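Local structure of PipY (Synechococcus elongatus, 5NLC) at residues K80-F85 against G105-S110; A95-L100 against S141-V146; L115-L120 against R172-E177; D132-L137 against Q179-Q184. The protein binds pyridoxal 5'-phosphate in a fold type III, modified TIM barrel and is probably involved in the homeostasis of this vitamin B6 cofactor. All coordinates share one frame; numbering follows the deposited sequence. Where two conformers were deposited one is given.

Contact 1: residues K80-F85 against G105-S110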
loop_
_atom_site.group_PDB
_atom_site.type_symbol
_atom_site.label_atom_id
_atom_site.label_comp_id
_atom_site.label_asym_id
_atom_site.label_seq_id
_atom_site.Cartn_x
_atom_site.Cartn_y
_atom_site.Cartn_z
ATOM N N LYS A 80 -12.567 11.552 -1.286
ATOM C CA LYS A 80 -11.355 12.099 -1.874
ATOM C C LYS A 80 -10.315 11.027 -2.191
ATOM O O LYS A 80 -9.604 11.155 -3.153
ATOM C CB LYS A 80 -10.751 13.197 -1.001
ATOM C CG LYS A 80 -11.591 14.484 -1.014
ATOM C CD LYS A 80 -11.000 15.449 -0.000
ATOM C CE LYS A 80 -11.561 16.872 -0.156
ATOM N NZ LYS A 80 -11.572 17.529 1.180
ATOM N N ALA A 81 -10.183 10.006 -1.362
ATOM C CA ALA A 81 -9.240 8.916 -1.656
ATOM C C ALA A 81 -9.607 8.153 -2.932
ATOM O O ALA A 81 -8.756 7.870 -3.752
ATOM C CB ALA A 81 -9.195 7.959 -0.479
ATOM N N VAL A 82 -10.911 7.870 -3.128
ATOM C CA VAL A 82 -11.338 7.212 -4.350
ATOM C C VAL A 82 -11.039 8.089 -5.575
ATOM O O VAL A 82 -10.636 7.601 -6.620
ATOM C CB VAL A 82 -12.800 6.789 -4.275
ATOM C CG1 VAL A 82 -13.272 6.206 -5.606
ATOM C CG2 VAL A 82 -13.000 5.761 -3.176
ATOM N N GLU A 83 -11.213 9.388 -5.416
ATOM C CA GLU A 83 -11.093 10.296 -6.543
ATOM C C GLU A 83 -9.631 10.446 -6.960
ATOM O O GLU A 83 -9.393 10.591 -8.144
ATOM C CB GLU A 83 -11.697 11.680 -6.215
ATOM C CG GLU A 83 -13.246 11.736 -6.195
ATOM C CD GLU A 83 -13.814 13.095 -5.695
ATOM O OE1 GLU A 83 -13.131 13.813 -4.929
ATOM O OE2 GLU A 83 -14.964 13.437 -6.058
ATOM N N HIS A 84 -8.689 10.381 -5.997
ATOM C CA HIS A 84 -7.301 10.754 -6.187
ATOM C C HIS A 84 -6.290 9.614 -6.170
ATOM O O HIS A 84 -5.202 9.868 -6.544
ATOM C CB HIS A 84 -6.886 11.823 -5.166
ATOM C CG HIS A 84 -7.581 13.127 -5.402
ATOM N ND1 HIS A 84 -7.063 14.107 -6.222
ATOM C CD2 HIS A 84 -8.800 13.561 -5.008
ATOM C CE1 HIS A 84 -7.958 15.089 -6.327
ATOM N NE2 HIS A 84 -8.994 14.801 -5.562
ATOM N N PHE A 85 -6.608 8.424 -5.679
ATOM C CA PHE A 85 -5.613 7.374 -5.575
ATOM C C PHE A 85 -5.986 6.204 -6.466
ATOM O O PHE A 85 -7.141 5.809 -6.572
ATOM C CB PHE A 85 -5.461 6.968 -4.116
ATOM C CG PHE A 85 -4.718 8.018 -3.283
ATOM C CD1 PHE A 85 -3.340 8.012 -3.227
ATOM C CD2 PHE A 85 -5.397 8.965 -2.590
ATOM C CE1 PHE A 85 -2.644 8.973 -2.509
ATOM C CE2 PHE A 85 -4.748 9.939 -1.858
ATOM C CZ PHE A 85 -3.363 9.947 -1.804
ATOM N N GLY A 105 -18.602 2.967 -6.773
ATOM C CA GLY A 105 -19.783 2.751 -7.626
ATOM C C GLY A 105 -20.472 4.034 -8.073
ATOM O O GLY A 105 -20.841 4.193 -9.252
ATOM N N GLU A 106 -20.588 4.978 -7.154
ATOM C CA GLU A 106 -21.156 6.318 -7.482
ATOM C C GLU A 106 -20.275 7.081 -8.476
ATOM O O GLU A 106 -20.791 7.678 -9.420
ATOM C CB GLU A 106 -21.314 7.158 -6.217
ATOM C CG GLU A 106 -22.315 6.610 -5.194
ATOM C CD GLU A 106 -22.406 7.442 -3.893
ATOM O OE1 GLU A 106 -21.741 8.530 -3.819
ATOM O OE2 GLU A 106 -23.153 6.965 -2.966
ATOM N N LEU A 107 -18.973 7.075 -8.275
ATOM C CA LEU A 107 -18.044 7.770 -9.177
ATOM C C LEU A 107 -17.602 7.015 -10.448
ATOM O O LEU A 107 -16.903 7.599 -11.266
ATOM C CB LEU A 107 -16.779 8.223 -8.436
ATOM C CG LEU A 107 -16.982 9.111 -7.169
ATOM C CD1 LEU A 107 -15.661 9.250 -6.450
ATOM C CD2 LEU A 107 -17.666 10.436 -7.487
ATOM N N GLY A 108 -17.954 5.751 -10.591
ATOM C CA GLY A 108 -17.497 4.929 -11.731
ATOM C C GLY A 108 -15.979 4.685 -11.703
ATOM O O GLY A 108 -15.289 4.744 -12.716
ATOM N N ARG A 109 -15.460 4.494 -10.520
ATOM C CA ARG A 109 -14.021 4.227 -10.353
ATOM C C ARG A 109 -13.857 2.901 -9.638
ATOM O O ARG A 109 -14.804 2.367 -9.113
ATOM C CB ARG A 109 -13.292 5.335 -9.582
ATOM C CG ARG A 109 -13.263 6.733 -10.201
ATOM C CD ARG A 109 -12.786 6.802 -11.655
ATOM N NE ARG A 109 -12.806 8.168 -12.209
ATOM C CZ ARG A 109 -13.743 8.700 -12.984
ATOM N NH1 ARG A 109 -14.823 8.057 -13.360
ATOM N NH2 ARG A 109 -13.575 9.937 -13.398
ATOM N N SER A 110 -12.624 2.360 -9.660
ATOM C CA SER A 110 -12.352 1.089 -9.027
ATOM C C SER A 110 -10.975 1.138 -8.394
ATOM O O SER A 110 -9.989 0.738 -9.043
ATOM C CB SER A 110 -12.357 0.022 -10.091
ATOM O OG SER A 110 -12.330 -1.245 -9.478
#

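Contact 2: residues A95-L100 against S141-V146. With PO4 (phosphate ion), chain C.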
loop_
_atom_site.group_PDB
_atom_site.type_symbol
_atom_site.label_atom_id
_atom_site.label_comp_id
_atom_site.label_asym_id
_atom_site.label_seq_id
_atom_site.Cartn_x
_atom_site.Cartn_y
_atom_site.Cartn_z
ATOM N N ALA A 95 -16.112 -1.703 7.474
ATOM C CA ALA A 95 -16.785 -0.429 7.193
ATOM C C ALA A 95 -16.105 0.412 6.106
ATOM O O ALA A 95 -16.755 0.973 5.234
ATOM C CB ALA A 95 -16.828 0.401 8.453
ATOM N N LEU A 96 -14.775 0.451 6.146
ATOM C CA LEU A 96 -14.055 1.296 5.225
ATOM C C LEU A 96 -14.118 0.644 3.843
ATOM O O LEU A 96 -14.254 1.352 2.807
ATOM C CB LEU A 96 -12.597 1.519 5.632
ATOM C CG LEU A 96 -11.780 2.451 4.689
ATOM C CD1 LEU A 96 -12.411 3.813 4.487
ATOM C CD2 LEU A 96 -10.298 2.577 5.137
ATOM N N ALA A 97 -13.987 -0.658 3.793
ATOM C CA ALA A 97 -14.042 -1.348 2.505
ATOM C C ALA A 97 -15.397 -1.123 1.843
ATOM O O ALA A 97 -15.456 -0.798 0.626
ATOM C CB ALA A 97 -13.823 -2.822 2.667
ATOM N N GLU A 98 -16.451 -1.316 2.623
ATOM C CA GLU A 98 -17.843 -1.053 2.148
ATOM C C GLU A 98 -18.049 0.366 1.665
ATOM O O GLU A 98 -18.684 0.617 0.608
ATOM C CB GLU A 98 -18.877 -1.427 3.217
ATOM C CG GLU A 98 -20.277 -1.370 2.605
ATOM C CD GLU A 98 -21.366 -2.039 3.383
ATOM O OE1 GLU A 98 -21.408 -1.923 4.628
ATOM O OE2 GLU A 98 -22.224 -2.676 2.693
ATOM N N ARG A 99 -17.535 1.316 2.447
ATOM C CA ARG A 99 -17.664 2.731 2.137
ATOM C C ARG A 99 -16.947 3.057 0.812
ATOM O O ARG A 99 -17.532 3.695 -0.083
ATOM C CB ARG A 99 -17.102 3.559 3.293
ATOM C CG ARG A 99 -17.209 5.066 3.175
ATOM C CD ARG A 99 -18.573 5.521 3.527
ATOM N NE ARG A 99 -18.682 6.960 3.662
ATOM C CZ ARG A 99 -18.638 7.643 4.804
ATOM N NH1 ARG A 99 -18.779 8.957 4.752
ATOM N NH2 ARG A 99 -18.461 7.053 5.993
ATOM N N LEU A 100 -15.706 2.587 0.646
ATOM C CA LEU A 100 -14.975 2.787 -0.611
ATOM C C LEU A 100 -15.737 2.188 -1.837
ATOM O O LEU A 100 -15.766 2.767 -2.937
ATOM C CB LEU A 100 -13.595 2.157 -0.519
ATOM C CG LEU A 100 -12.623 2.857 0.494
ATOM C CD1 LEU A 100 -11.411 1.958 0.785
ATOM C CD2 LEU A 100 -12.188 4.209 -0.062
ATOM N N SER A 141 -15.689 -10.458 -0.940
ATOM C CA SER A 141 -15.747 -11.040 -2.266
ATOM C C SER A 141 -16.902 -10.568 -3.134
ATOM O O SER A 141 -16.772 -10.565 -4.347
ATOM C CB SER A 141 -15.803 -12.581 -2.161
ATOM O OG SER A 141 -14.558 -13.012 -1.635
ATOM N N GLN A 142 -17.978 -10.102 -2.523
ATOM C CA GLN A 142 -19.110 -9.553 -3.272
ATOM C C GLN A 142 -19.108 -8.076 -3.535
ATOM O O GLN A 142 -20.050 -7.564 -4.141
ATOM C CB GLN A 142 -20.389 -9.957 -2.548
ATOM C CG GLN A 142 -20.481 -11.475 -2.592
ATOM C CD GLN A 142 -21.522 -12.052 -1.656
ATOM O OE1 GLN A 142 -21.999 -11.390 -0.717
ATOM N NE2 GLN A 142 -21.879 -13.326 -1.900
ATOM N N LEU A 143 -18.117 -7.355 -3.014
ATOM C CA LEU A 143 -17.966 -5.951 -3.332
ATOM C C LEU A 143 -17.590 -5.857 -4.818
ATOM O O LEU A 143 -16.618 -6.467 -5.254
ATOM C CB LEU A 143 -16.925 -5.301 -2.413
ATOM C CG LEU A 143 -17.302 -5.194 -0.941
ATOM C CD1 LEU A 143 -16.128 -4.631 -0.143
ATOM C CD2 LEU A 143 -18.567 -4.387 -0.661
ATOM N N GLN A 144 -18.407 -5.193 -5.612
ATOM C CA GLN A 144 -18.242 -5.229 -7.073
ATOM C C GLN A 144 -17.459 -4.086 -7.656
ATOM O O GLN A 144 -17.067 -4.167 -8.818
ATOM C CB GLN A 144 -19.629 -5.158 -7.730
ATOM C CG GLN A 144 -20.561 -6.242 -7.270
ATOM C CD GLN A 144 -20.111 -7.607 -7.738
ATOM O OE1 GLN A 144 -20.143 -7.903 -8.942
ATOM N NE2 GLN A 144 -19.683 -8.456 -6.795
ATOM N N GLN A 145 -17.267 -3.018 -6.895
ATOM C CA GLN A 145 -16.708 -1.772 -7.427
ATOM C C GLN A 145 -15.275 -1.478 -6.971
ATOM O O GLN A 145 -14.804 -0.346 -7.174
ATOM C CB GLN A 145 -17.520 -0.591 -6.945
ATOM C CG GLN A 145 -19.018 -0.771 -6.925
ATOM C CD GLN A 145 -19.566 -0.960 -8.305
ATOM O OE1 GLN A 145 -18.959 -0.538 -9.288
ATOM N NE2 GLN A 145 -20.699 -1.547 -8.386
ATOM N N VAL A 146 -14.684 -2.344 -6.186
ATOM C CA VAL A 146 -13.275 -2.211 -5.823
ATOM C C VAL A 146 -12.540 -3.409 -6.268
ATOM O O VAL A 146 -13.184 -4.406 -6.543
ATOM C CB VAL A 146 -13.139 -2.052 -4.323
ATOM C CG1 VAL A 146 -13.664 -0.675 -3.863
ATOM C CG2 VAL A 146 -13.793 -3.207 -3.571
HETATM P P PO4 C . -19.882 9.960 1.327
HETATM O O1 PO4 C . -19.273 8.620 1.633
HETATM O O2 PO4 C . -18.792 10.950 0.979
HETATM O O3 PO4 C . -20.828 9.795 0.154
HETATM O O4 PO4 C . -20.674 10.427 2.532
#

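Contact 3: residues L115-L120 against R172-E177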
loop_
_atom_site.group_PDB
_atom_site.type_symbol
_atom_site.label_atom_id
_atom_site.label_comp_id
_atom_site.label_asym_id
_atom_site.label_seq_id
_atom_site.Cartn_x
_atom_site.Cartn_y
_atom_site.Cartn_z
ATOM N N LEU A 115 -5.836 -4.890 2.161
ATOM C CA LEU A 115 -6.450 -4.947 3.467
ATOM C C LEU A 115 -5.327 -4.965 4.514
ATOM O O LEU A 115 -4.483 -5.882 4.525
ATOM C CB LEU A 115 -7.270 -6.213 3.563
ATOM C CG LEU A 115 -8.317 -6.367 2.460
ATOM C CD1 LEU A 115 -9.041 -7.701 2.656
ATOM C CD2 LEU A 115 -9.313 -5.249 2.540
ATOM N N GLN A 116 -5.333 -3.976 5.376
ATOM C CA GLN A 116 -4.326 -3.780 6.386
ATOM C C GLN A 116 -4.746 -4.579 7.599
ATOM O O GLN A 116 -5.742 -4.244 8.232
ATOM C CB GLN A 116 -4.241 -2.338 6.788
ATOM C CG GLN A 116 -3.093 -2.034 7.756
ATOM C CD GLN A 116 -2.985 -0.587 8.124
ATOM O OE1 GLN A 116 -3.118 0.275 7.296
ATOM N NE2 GLN A 116 -2.562 -0.322 9.354
ATOM N N VAL A 117 -3.964 -5.613 7.916
ATOM C CA VAL A 117 -4.291 -6.596 8.914
ATOM C C VAL A 117 -3.331 -6.440 10.085
ATOM O O VAL A 117 -2.130 -6.327 9.900
ATOM C CB VAL A 117 -4.097 -8.023 8.359
ATOM C CG1 VAL A 117 -4.525 -9.065 9.401
ATOM C CG2 VAL A 117 -4.966 -8.202 7.155
ATOM N N LYS A 118 -3.880 -6.529 11.288
ATOM C CA LYS A 118 -3.122 -6.421 12.508
ATOM C C LYS A 118 -2.923 -7.848 13.037
ATOM O O LYS A 118 -3.791 -8.423 13.640
ATOM C CB LYS A 118 -3.852 -5.531 13.524
ATOM C CG LYS A 118 -3.137 -5.380 14.842
ATOM C CD LYS A 118 -3.845 -4.461 15.842
ATOM C CE LYS A 118 -3.631 -3.007 15.493
ATOM N NZ LYS A 118 -4.230 -2.138 16.560
ATOM N N LEU A 119 -1.759 -8.385 12.777
ATOM C CA LEU A 119 -1.363 -9.670 13.246
ATOM C C LEU A 119 -0.677 -9.637 14.626
ATOM O O LEU A 119 -0.497 -10.662 15.222
ATOM C CB LEU A 119 -0.417 -10.280 12.203
ATOM C CG LEU A 119 -1.047 -10.726 10.867
ATOM C CD1 LEU A 119 0.063 -11.109 9.910
ATOM C CD2 LEU A 119 -1.929 -11.925 11.087
ATOM N N LEU A 120 -0.262 -8.474 15.099
ATOM C CA LEU A 120 0.329 -8.283 16.417
ATOM C C LEU A 120 -0.323 -7.097 17.132
ATOM O O LEU A 120 -0.738 -6.125 16.462
ATOM C CB LEU A 120 1.849 -8.016 16.275
ATOM C CG LEU A 120 2.740 -9.219 15.951
ATOM C CD1 LEU A 120 4.154 -8.709 15.671
ATOM C CD2 LEU A 120 2.743 -10.183 17.136
ATOM N N ARG A 172 2.629 -13.580 4.807
ATOM C CA ARG A 172 2.659 -14.370 3.593
ATOM C C ARG A 172 1.832 -15.627 3.719
ATOM O O ARG A 172 1.032 -15.946 2.837
ATOM C CB ARG A 172 4.109 -14.729 3.198
ATOM C CG ARG A 172 4.147 -15.581 1.952
ATOM C CD ARG A 172 5.525 -16.134 1.577
ATOM N NE ARG A 172 5.939 -17.123 2.570
ATOM C CZ ARG A 172 6.790 -16.906 3.555
ATOM N NH1 ARG A 172 7.395 -15.727 3.716
ATOM N NH2 ARG A 172 7.083 -17.911 4.396
ATOM N N THR A 173 2.011 -16.315 4.831
ATOM C CA THR A 173 1.302 -17.540 5.106
ATOM C C THR A 173 -0.219 -17.359 5.153
ATOM O O THR A 173 -0.994 -18.056 4.479
ATOM C CB THR A 173 1.938 -18.168 6.374
ATOM O OG1 THR A 173 3.295 -18.506 6.037
ATOM C CG2 THR A 173 1.262 -19.429 6.712
ATOM N N PHE A 174 -0.647 -16.381 5.919
ATOM C CA PHE A 174 -2.059 -16.036 6.048
ATOM C C PHE A 174 -2.686 -15.579 4.717
ATOM O O PHE A 174 -3.779 -16.002 4.446
ATOM C CB PHE A 174 -2.195 -14.961 7.107
ATOM C CG PHE A 174 -3.589 -14.596 7.484
ATOM C CD1 PHE A 174 -4.596 -15.549 7.630
ATOM C CD2 PHE A 174 -3.873 -13.261 7.792
ATOM C CE1 PHE A 174 -5.865 -15.195 8.039
ATOM C CE2 PHE A 174 -5.136 -12.901 8.223
ATOM C CZ PHE A 174 -6.132 -13.860 8.376
ATOM N N ALA A 175 -1.983 -14.744 3.929
ATOM C CA ALA A 175 -2.499 -14.317 2.632
ATOM C C ALA A 175 -2.757 -15.532 1.752
ATOM O O ALA A 175 -3.810 -15.583 1.063
ATOM C CB ALA A 175 -1.613 -13.291 1.933
ATOM N N ALA A 176 -1.858 -16.519 1.783
ATOM C CA ALA A 176 -2.106 -17.725 0.983
ATOM C C ALA A 176 -3.340 -18.475 1.524
ATOM O O ALA A 176 -4.195 -18.971 0.749
ATOM C CB ALA A 176 -0.862 -18.609 0.980
ATOM N N GLU A 177 -3.487 -18.549 2.840
ATOM C CA GLU A 177 -4.714 -19.133 3.363
ATOM C C GLU A 177 -5.953 -18.374 2.943
ATOM O O GLU A 177 -6.946 -18.989 2.620
ATOM C CB GLU A 177 -4.737 -19.205 4.881
ATOM C CG GLU A 177 -3.865 -20.278 5.415
ATOM C CD GLU A 177 -4.191 -21.684 4.843
ATOM O OE1 GLU A 177 -3.251 -22.320 4.273
ATOM O OE2 GLU A 177 -5.367 -22.083 4.917
#

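Contact 4: residues D132-L137 against Q179-Q184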
loop_
_atom_site.group_PDB
_atom_site.type_symbol
_atom_site.label_atom_id
_atom_site.label_comp_id
_atom_site.label_asym_id
_atom_site.label_seq_id
_atom_site.Cartn_x
_atom_site.Cartn_y
_atom_site.Cartn_z
ATOM N N ASP A 132 -11.921 -11.526 12.242
ATOM C CA ASP A 132 -12.933 -10.705 11.582
ATOM C C ASP A 132 -12.703 -10.703 10.070
ATOM O O ASP A 132 -13.646 -10.864 9.313
ATOM C CB ASP A 132 -12.971 -9.266 12.175
ATOM C CG ASP A 132 -14.145 -8.395 11.644
ATOM O OD1 ASP A 132 -15.311 -8.886 11.384
ATOM O OD2 ASP A 132 -13.893 -7.145 11.501
ATOM N N LEU A 133 -11.457 -10.522 9.635
ATOM C CA LEU A 133 -11.167 -10.550 8.196
ATOM C C LEU A 133 -11.598 -11.891 7.576
ATOM O O LEU A 133 -12.274 -11.918 6.583
ATOM C CB LEU A 133 -9.682 -10.299 7.887
ATOM C CG LEU A 133 -9.267 -10.310 6.408
ATOM C CD1 LEU A 133 -10.156 -9.452 5.490
ATOM C CD2 LEU A 133 -7.785 -9.924 6.329
ATOM N N ARG A 134 -11.274 -12.997 8.210
ATOM C CA ARG A 134 -11.668 -14.298 7.646
ATOM C C ARG A 134 -13.200 -14.438 7.594
ATOM O O ARG A 134 -13.761 -14.925 6.629
ATOM C CB ARG A 134 -11.083 -15.434 8.498
ATOM C CG ARG A 134 -11.330 -16.820 7.916
ATOM C CD ARG A 134 -10.904 -17.896 8.942
ATOM N NE ARG A 134 -9.453 -18.058 9.010
ATOM C CZ ARG A 134 -8.743 -18.867 8.180
ATOM N NH1 ARG A 134 -9.330 -19.564 7.190
ATOM N NH2 ARG A 134 -7.423 -19.001 8.327
ATOM N N ALA A 135 -13.880 -13.983 8.636
ATOM C CA ALA A 135 -15.318 -14.061 8.687
ATOM C C ALA A 135 -16.012 -13.215 7.660
ATOM O O ALA A 135 -17.144 -13.525 7.263
ATOM C CB ALA A 135 -15.842 -13.676 10.060
ATOM N N GLU A 136 -15.379 -12.120 7.254
ATOM C CA GLU A 136 -15.994 -11.184 6.314
ATOM C C GLU A 136 -15.612 -11.429 4.887
ATOM O O GLU A 136 -16.063 -10.748 3.982
ATOM C CB GLU A 136 -15.621 -9.759 6.749
ATOM C CG GLU A 136 -16.362 -9.311 8.019
ATOM C CD GLU A 136 -17.871 -9.741 8.081
ATOM O OE1 GLU A 136 -18.655 -9.534 7.126
ATOM O OE2 GLU A 136 -18.275 -10.378 9.101
ATOM N N LEU A 137 -14.751 -12.414 4.659
ATOM C CA LEU A 137 -14.332 -12.720 3.312
ATOM C C LEU A 137 -15.460 -12.947 2.249
ATOM O O LEU A 137 -15.320 -12.479 1.129
ATOM C CB LEU A 137 -13.406 -13.929 3.369
ATOM C CG LEU A 137 -12.090 -13.952 2.698
ATOM C CD1 LEU A 137 -11.292 -12.695 2.849
ATOM C CD2 LEU A 137 -11.432 -15.259 3.133
ATOM N N GLN A 179 -6.345 -16.623 0.346
ATOM C CA GLN A 179 -6.554 -16.733 -1.085
ATOM C C GLN A 179 -7.249 -18.060 -1.387
ATOM O O GLN A 179 -8.104 -18.120 -2.293
ATOM C CB GLN A 179 -5.224 -16.622 -1.855
ATOM C CG GLN A 179 -5.353 -16.910 -3.355
ATOM C CD GLN A 179 -6.133 -15.868 -4.107
ATOM O OE1 GLN A 179 -5.562 -14.970 -4.666
ATOM N NE2 GLN A 179 -7.472 -16.016 -4.168
ATOM N N GLN A 180 -6.887 -19.085 -0.631
ATOM C CA GLN A 180 -7.557 -20.420 -0.723
ATOM C C GLN A 180 -9.014 -20.335 -0.285
ATOM O O GLN A 180 -9.863 -20.948 -0.897
ATOM C CB GLN A 180 -6.819 -21.500 0.079
ATOM N N GLN A 181 -9.315 -19.519 0.709
ATOM C CA GLN A 181 -10.694 -19.347 1.180
ATOM C C GLN A 181 -11.548 -18.457 0.248
ATOM O O GLN A 181 -12.775 -18.614 0.259
ATOM C CB GLN A 181 -10.724 -18.735 2.584
ATOM C CG GLN A 181 -10.052 -19.595 3.682
ATOM C CD GLN A 181 -10.806 -20.854 3.980
ATOM O OE1 GLN A 181 -10.326 -21.964 3.721
ATOM N NE2 GLN A 181 -12.031 -20.700 4.441
ATOM N N ALA A 182 -10.941 -17.600 -0.563
ATOM C CA ALA A 182 -11.650 -16.628 -1.404
ATOM C C ALA A 182 -11.191 -16.679 -2.848
ATOM O O ALA A 182 -10.487 -15.760 -3.314
ATOM C CB ALA A 182 -11.498 -15.213 -0.823
ATOM N N PRO A 183 -11.578 -17.754 -3.577
ATOM C CA PRO A 183 -11.141 -17.840 -4.944
ATOM C C PRO A 183 -11.589 -16.666 -5.823
ATOM O O PRO A 183 -10.861 -16.382 -6.737
ATOM C CB PRO A 183 -11.715 -19.213 -5.433
ATOM C CG PRO A 183 -12.764 -19.609 -4.431
ATOM C CD PRO A 183 -12.258 -18.988 -3.145
ATOM N N GLN A 184 -12.687 -15.953 -5.531
ATOM C CA GLN A 184 -13.160 -14.745 -6.265
ATOM C C GLN A 184 -12.158 -13.588 -6.209
ATOM O O GLN A 184 -12.198 -12.696 -7.042
ATOM C CB GLN A 184 -14.544 -14.207 -5.734
ATOM C CG GLN A 184 -15.801 -15.029 -6.059
ATOM C CD GLN A 184 -17.134 -14.299 -5.794
ATOM O OE1 GLN A 184 -17.882 -14.606 -4.838
ATOM N NE2 GLN A 184 -17.436 -13.319 -6.641
#

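Contact 1: residues K80-F85 against G105-S110
The turn of helix that offers Val82 and Glu83 to Leu107 closes on the carbonyl oxygen of Ala81: Phe85 N binds Ala81 O at 2.9 Å, and His84 N reaches the same oxygen in a longer, weak bond. Across the contact the evidence is apolar. Methyl CD1 of Leu107 approaches the aliphatic part of Glu83, 3.5 Å from Glu83 CG, and the two side chains meet at about a right angle. Leu107 CD1 also lies 4.0 Å from Val82 CG1, so this one methyl touches both residues. Val82 holds CG1 anti to its own amide nitrogen (chi1 175°), which turns that branch onto the second segment, where it also finds Arg109 CB at 4.1 Å. Arg109 therefore contributes its root to the apolar patch. At Gly108, with a positive phi of 66°, the chain leaves the helical path, and Arg109 follows with its CB against the valine. The patch is small, 166 Å² in all, and joins the C-terminal ends of helices 78-84 and 94-107, neighbours on the outside of the barrel. Val82 continues the packing onto Leu100 and Ile103, while Ala81 and Phe85 turn to strand 66-69 and Lys80 and His84 to helix 49-56.

Contact 2: residues A95-L100 against S141-V146
The guanidinium of Arg99 meets the phosphate ion edge-on: the phosphorus lies in its plane, and contact is made through the NE and NH1 edge. Arg99 NE gives phosphate O1 a short, nearly straight bond (2.7 Å, 165° at the hydrogen), whereas NH1 reaches O4 at 3.3 Å and touches O1 weakly. A bend at the second torsion (chi2 79°) carries the group there from the helix. Arg79 and Arg102 also bind this ion, which probably came from the crystallisation liquor and probably offsets the positive charge gathered by the three arginines. An alanine here in place of Arg99 would take away the NE and NH1 bonds, and the phosphate would probably be held less firmly by Arg79 and Arg102. In the second segment, the amide of Gln144 folds back, its NE2 bonding Gln142 O at 2.8 Å; the donor stands well above the carbonyl plane, yet the acceptor lies in the amide plane.

Apolar groups join the two segments. Leu143 CD1 rests 4.1 Å from Ala97 CB and 4.0 Å from Ala97 O, so it packs on backbone as well as methyl. One helical turn after Ala97, Leu100 meets Val146, whose CG1 is 4.1 Å from Leu100 C. Segment 141-146, between helix 130-141 and strand 147-152, is thus laid against helix 94-107, and Asp101 of that helix accepts a hydrogen bond from Gln145 N. Leu100 also packs against helix 78-84 and strand 87-91, and Ala97 meets Val91 of that strand.

Contact 3: residues L115-L120 against R172-E177
Val117, following Leu115 and Gln116 of strand 112-116, is the first residue of its segment to meet Phe174. Val117 CG1 stands at the rim of the phenyl ring, close to the ring plane and 4.1 Å from Phe174 CE2. With that branch anti to the amide nitrogen (chi1 -177°), the valine directs a methyl at the helix even though the backbones stay well apart, 10.1 Å between the CA atoms of Val117 and Ala175. That spacing fits the fold, a modified TIM barrel of repeated beta-alpha units: strand 112-116 runs parallel to its neighbour 147-152, with which Leu115 and Val117 share backbone hydrogen bonds, and helix 161-181 follows that neighbour and lies outside the barrel. The side chain of Val117 is about 12 Å from that of Arg210, which binds pyridoxal 5'-phosphate when the cofactor is present.

Two residues on, Leu119 CD2 lies 4.1 Å from Phe174 CD2. Phe174 reaches both partners by holding its CG anti to the amide nitrogen (chi1 -173°), which swings the ring off the helix toward the loop. Pro130 of helix 130-141 touches both Leu119 and Phe174, and Leu119 packs further on Leu167 and Ala171.

Contact 4: residues D132-L137 against Q179-Q184
Leu137 fits its branched end against the last helical residue, Gln181, and the one after it, Ala182. Leu137 CG is 3.8 Å from Ala182 CB, and Leu137 CD2 lies 3.6 Å from Gln181 CB, the leucine and glutamine side chains meeting at about a right angle. The leucine's chi1 of -130° is well off a staggered value; in this conformation Leu137 CD2 also lies 4.0 Å from Ala182 CB.

Arg134, one turn earlier, reaches the glutamine from further out. Its chain starts extended and then bends at the third torsion (chi3 -76°), which brings Arg134 NH1 to 3.6 Å from Gln181 CG. The guanidinium and amide planes are 57° apart, so the two flat groups do not stack; the contact runs through the aliphatic part of the glutamine, whose own chain bends just beyond CG. Gln181 NE2, a donor like Arg134 NH1, lies 4.0 Å from it.

The packing joins helix 130-141 to the C-terminal end of helix 161-181, two neighbours on the barrel's outer layer, where the chain leaves the second helix at Ala182. Leu178 of helix 161-181 also packs on Leu137, Phe174 touches Arg134, and Ser141 rests on Ala182 while its hydroxyl bonds Leu137 O.

How the contacts relate
Three contacts lie in the outer layer of one modified TIM barrel; contact 3 ties an inner strand's end to it. Contact 1 closes before contacts 3 and 4 open, while contacts 1 and 2, 2 and 3, 2 and 4, and 3 and 4 interleave along the chain. Contacts 1 and 2 share helix 94-107 and touch, with centres 12 Å apart; contacts 3 and 4 share helix 161-181, with centres 11 Å apart, and meet where Val117 and Leu115 pack on Leu133. Ser141 against Ala182 joins contacts 2 and 4. Contacts 1 and 3, 26 Å apart between centres, do not touch. Three direct junctions make a continuous chain of packing, with contact 3 nearest the cofactor site.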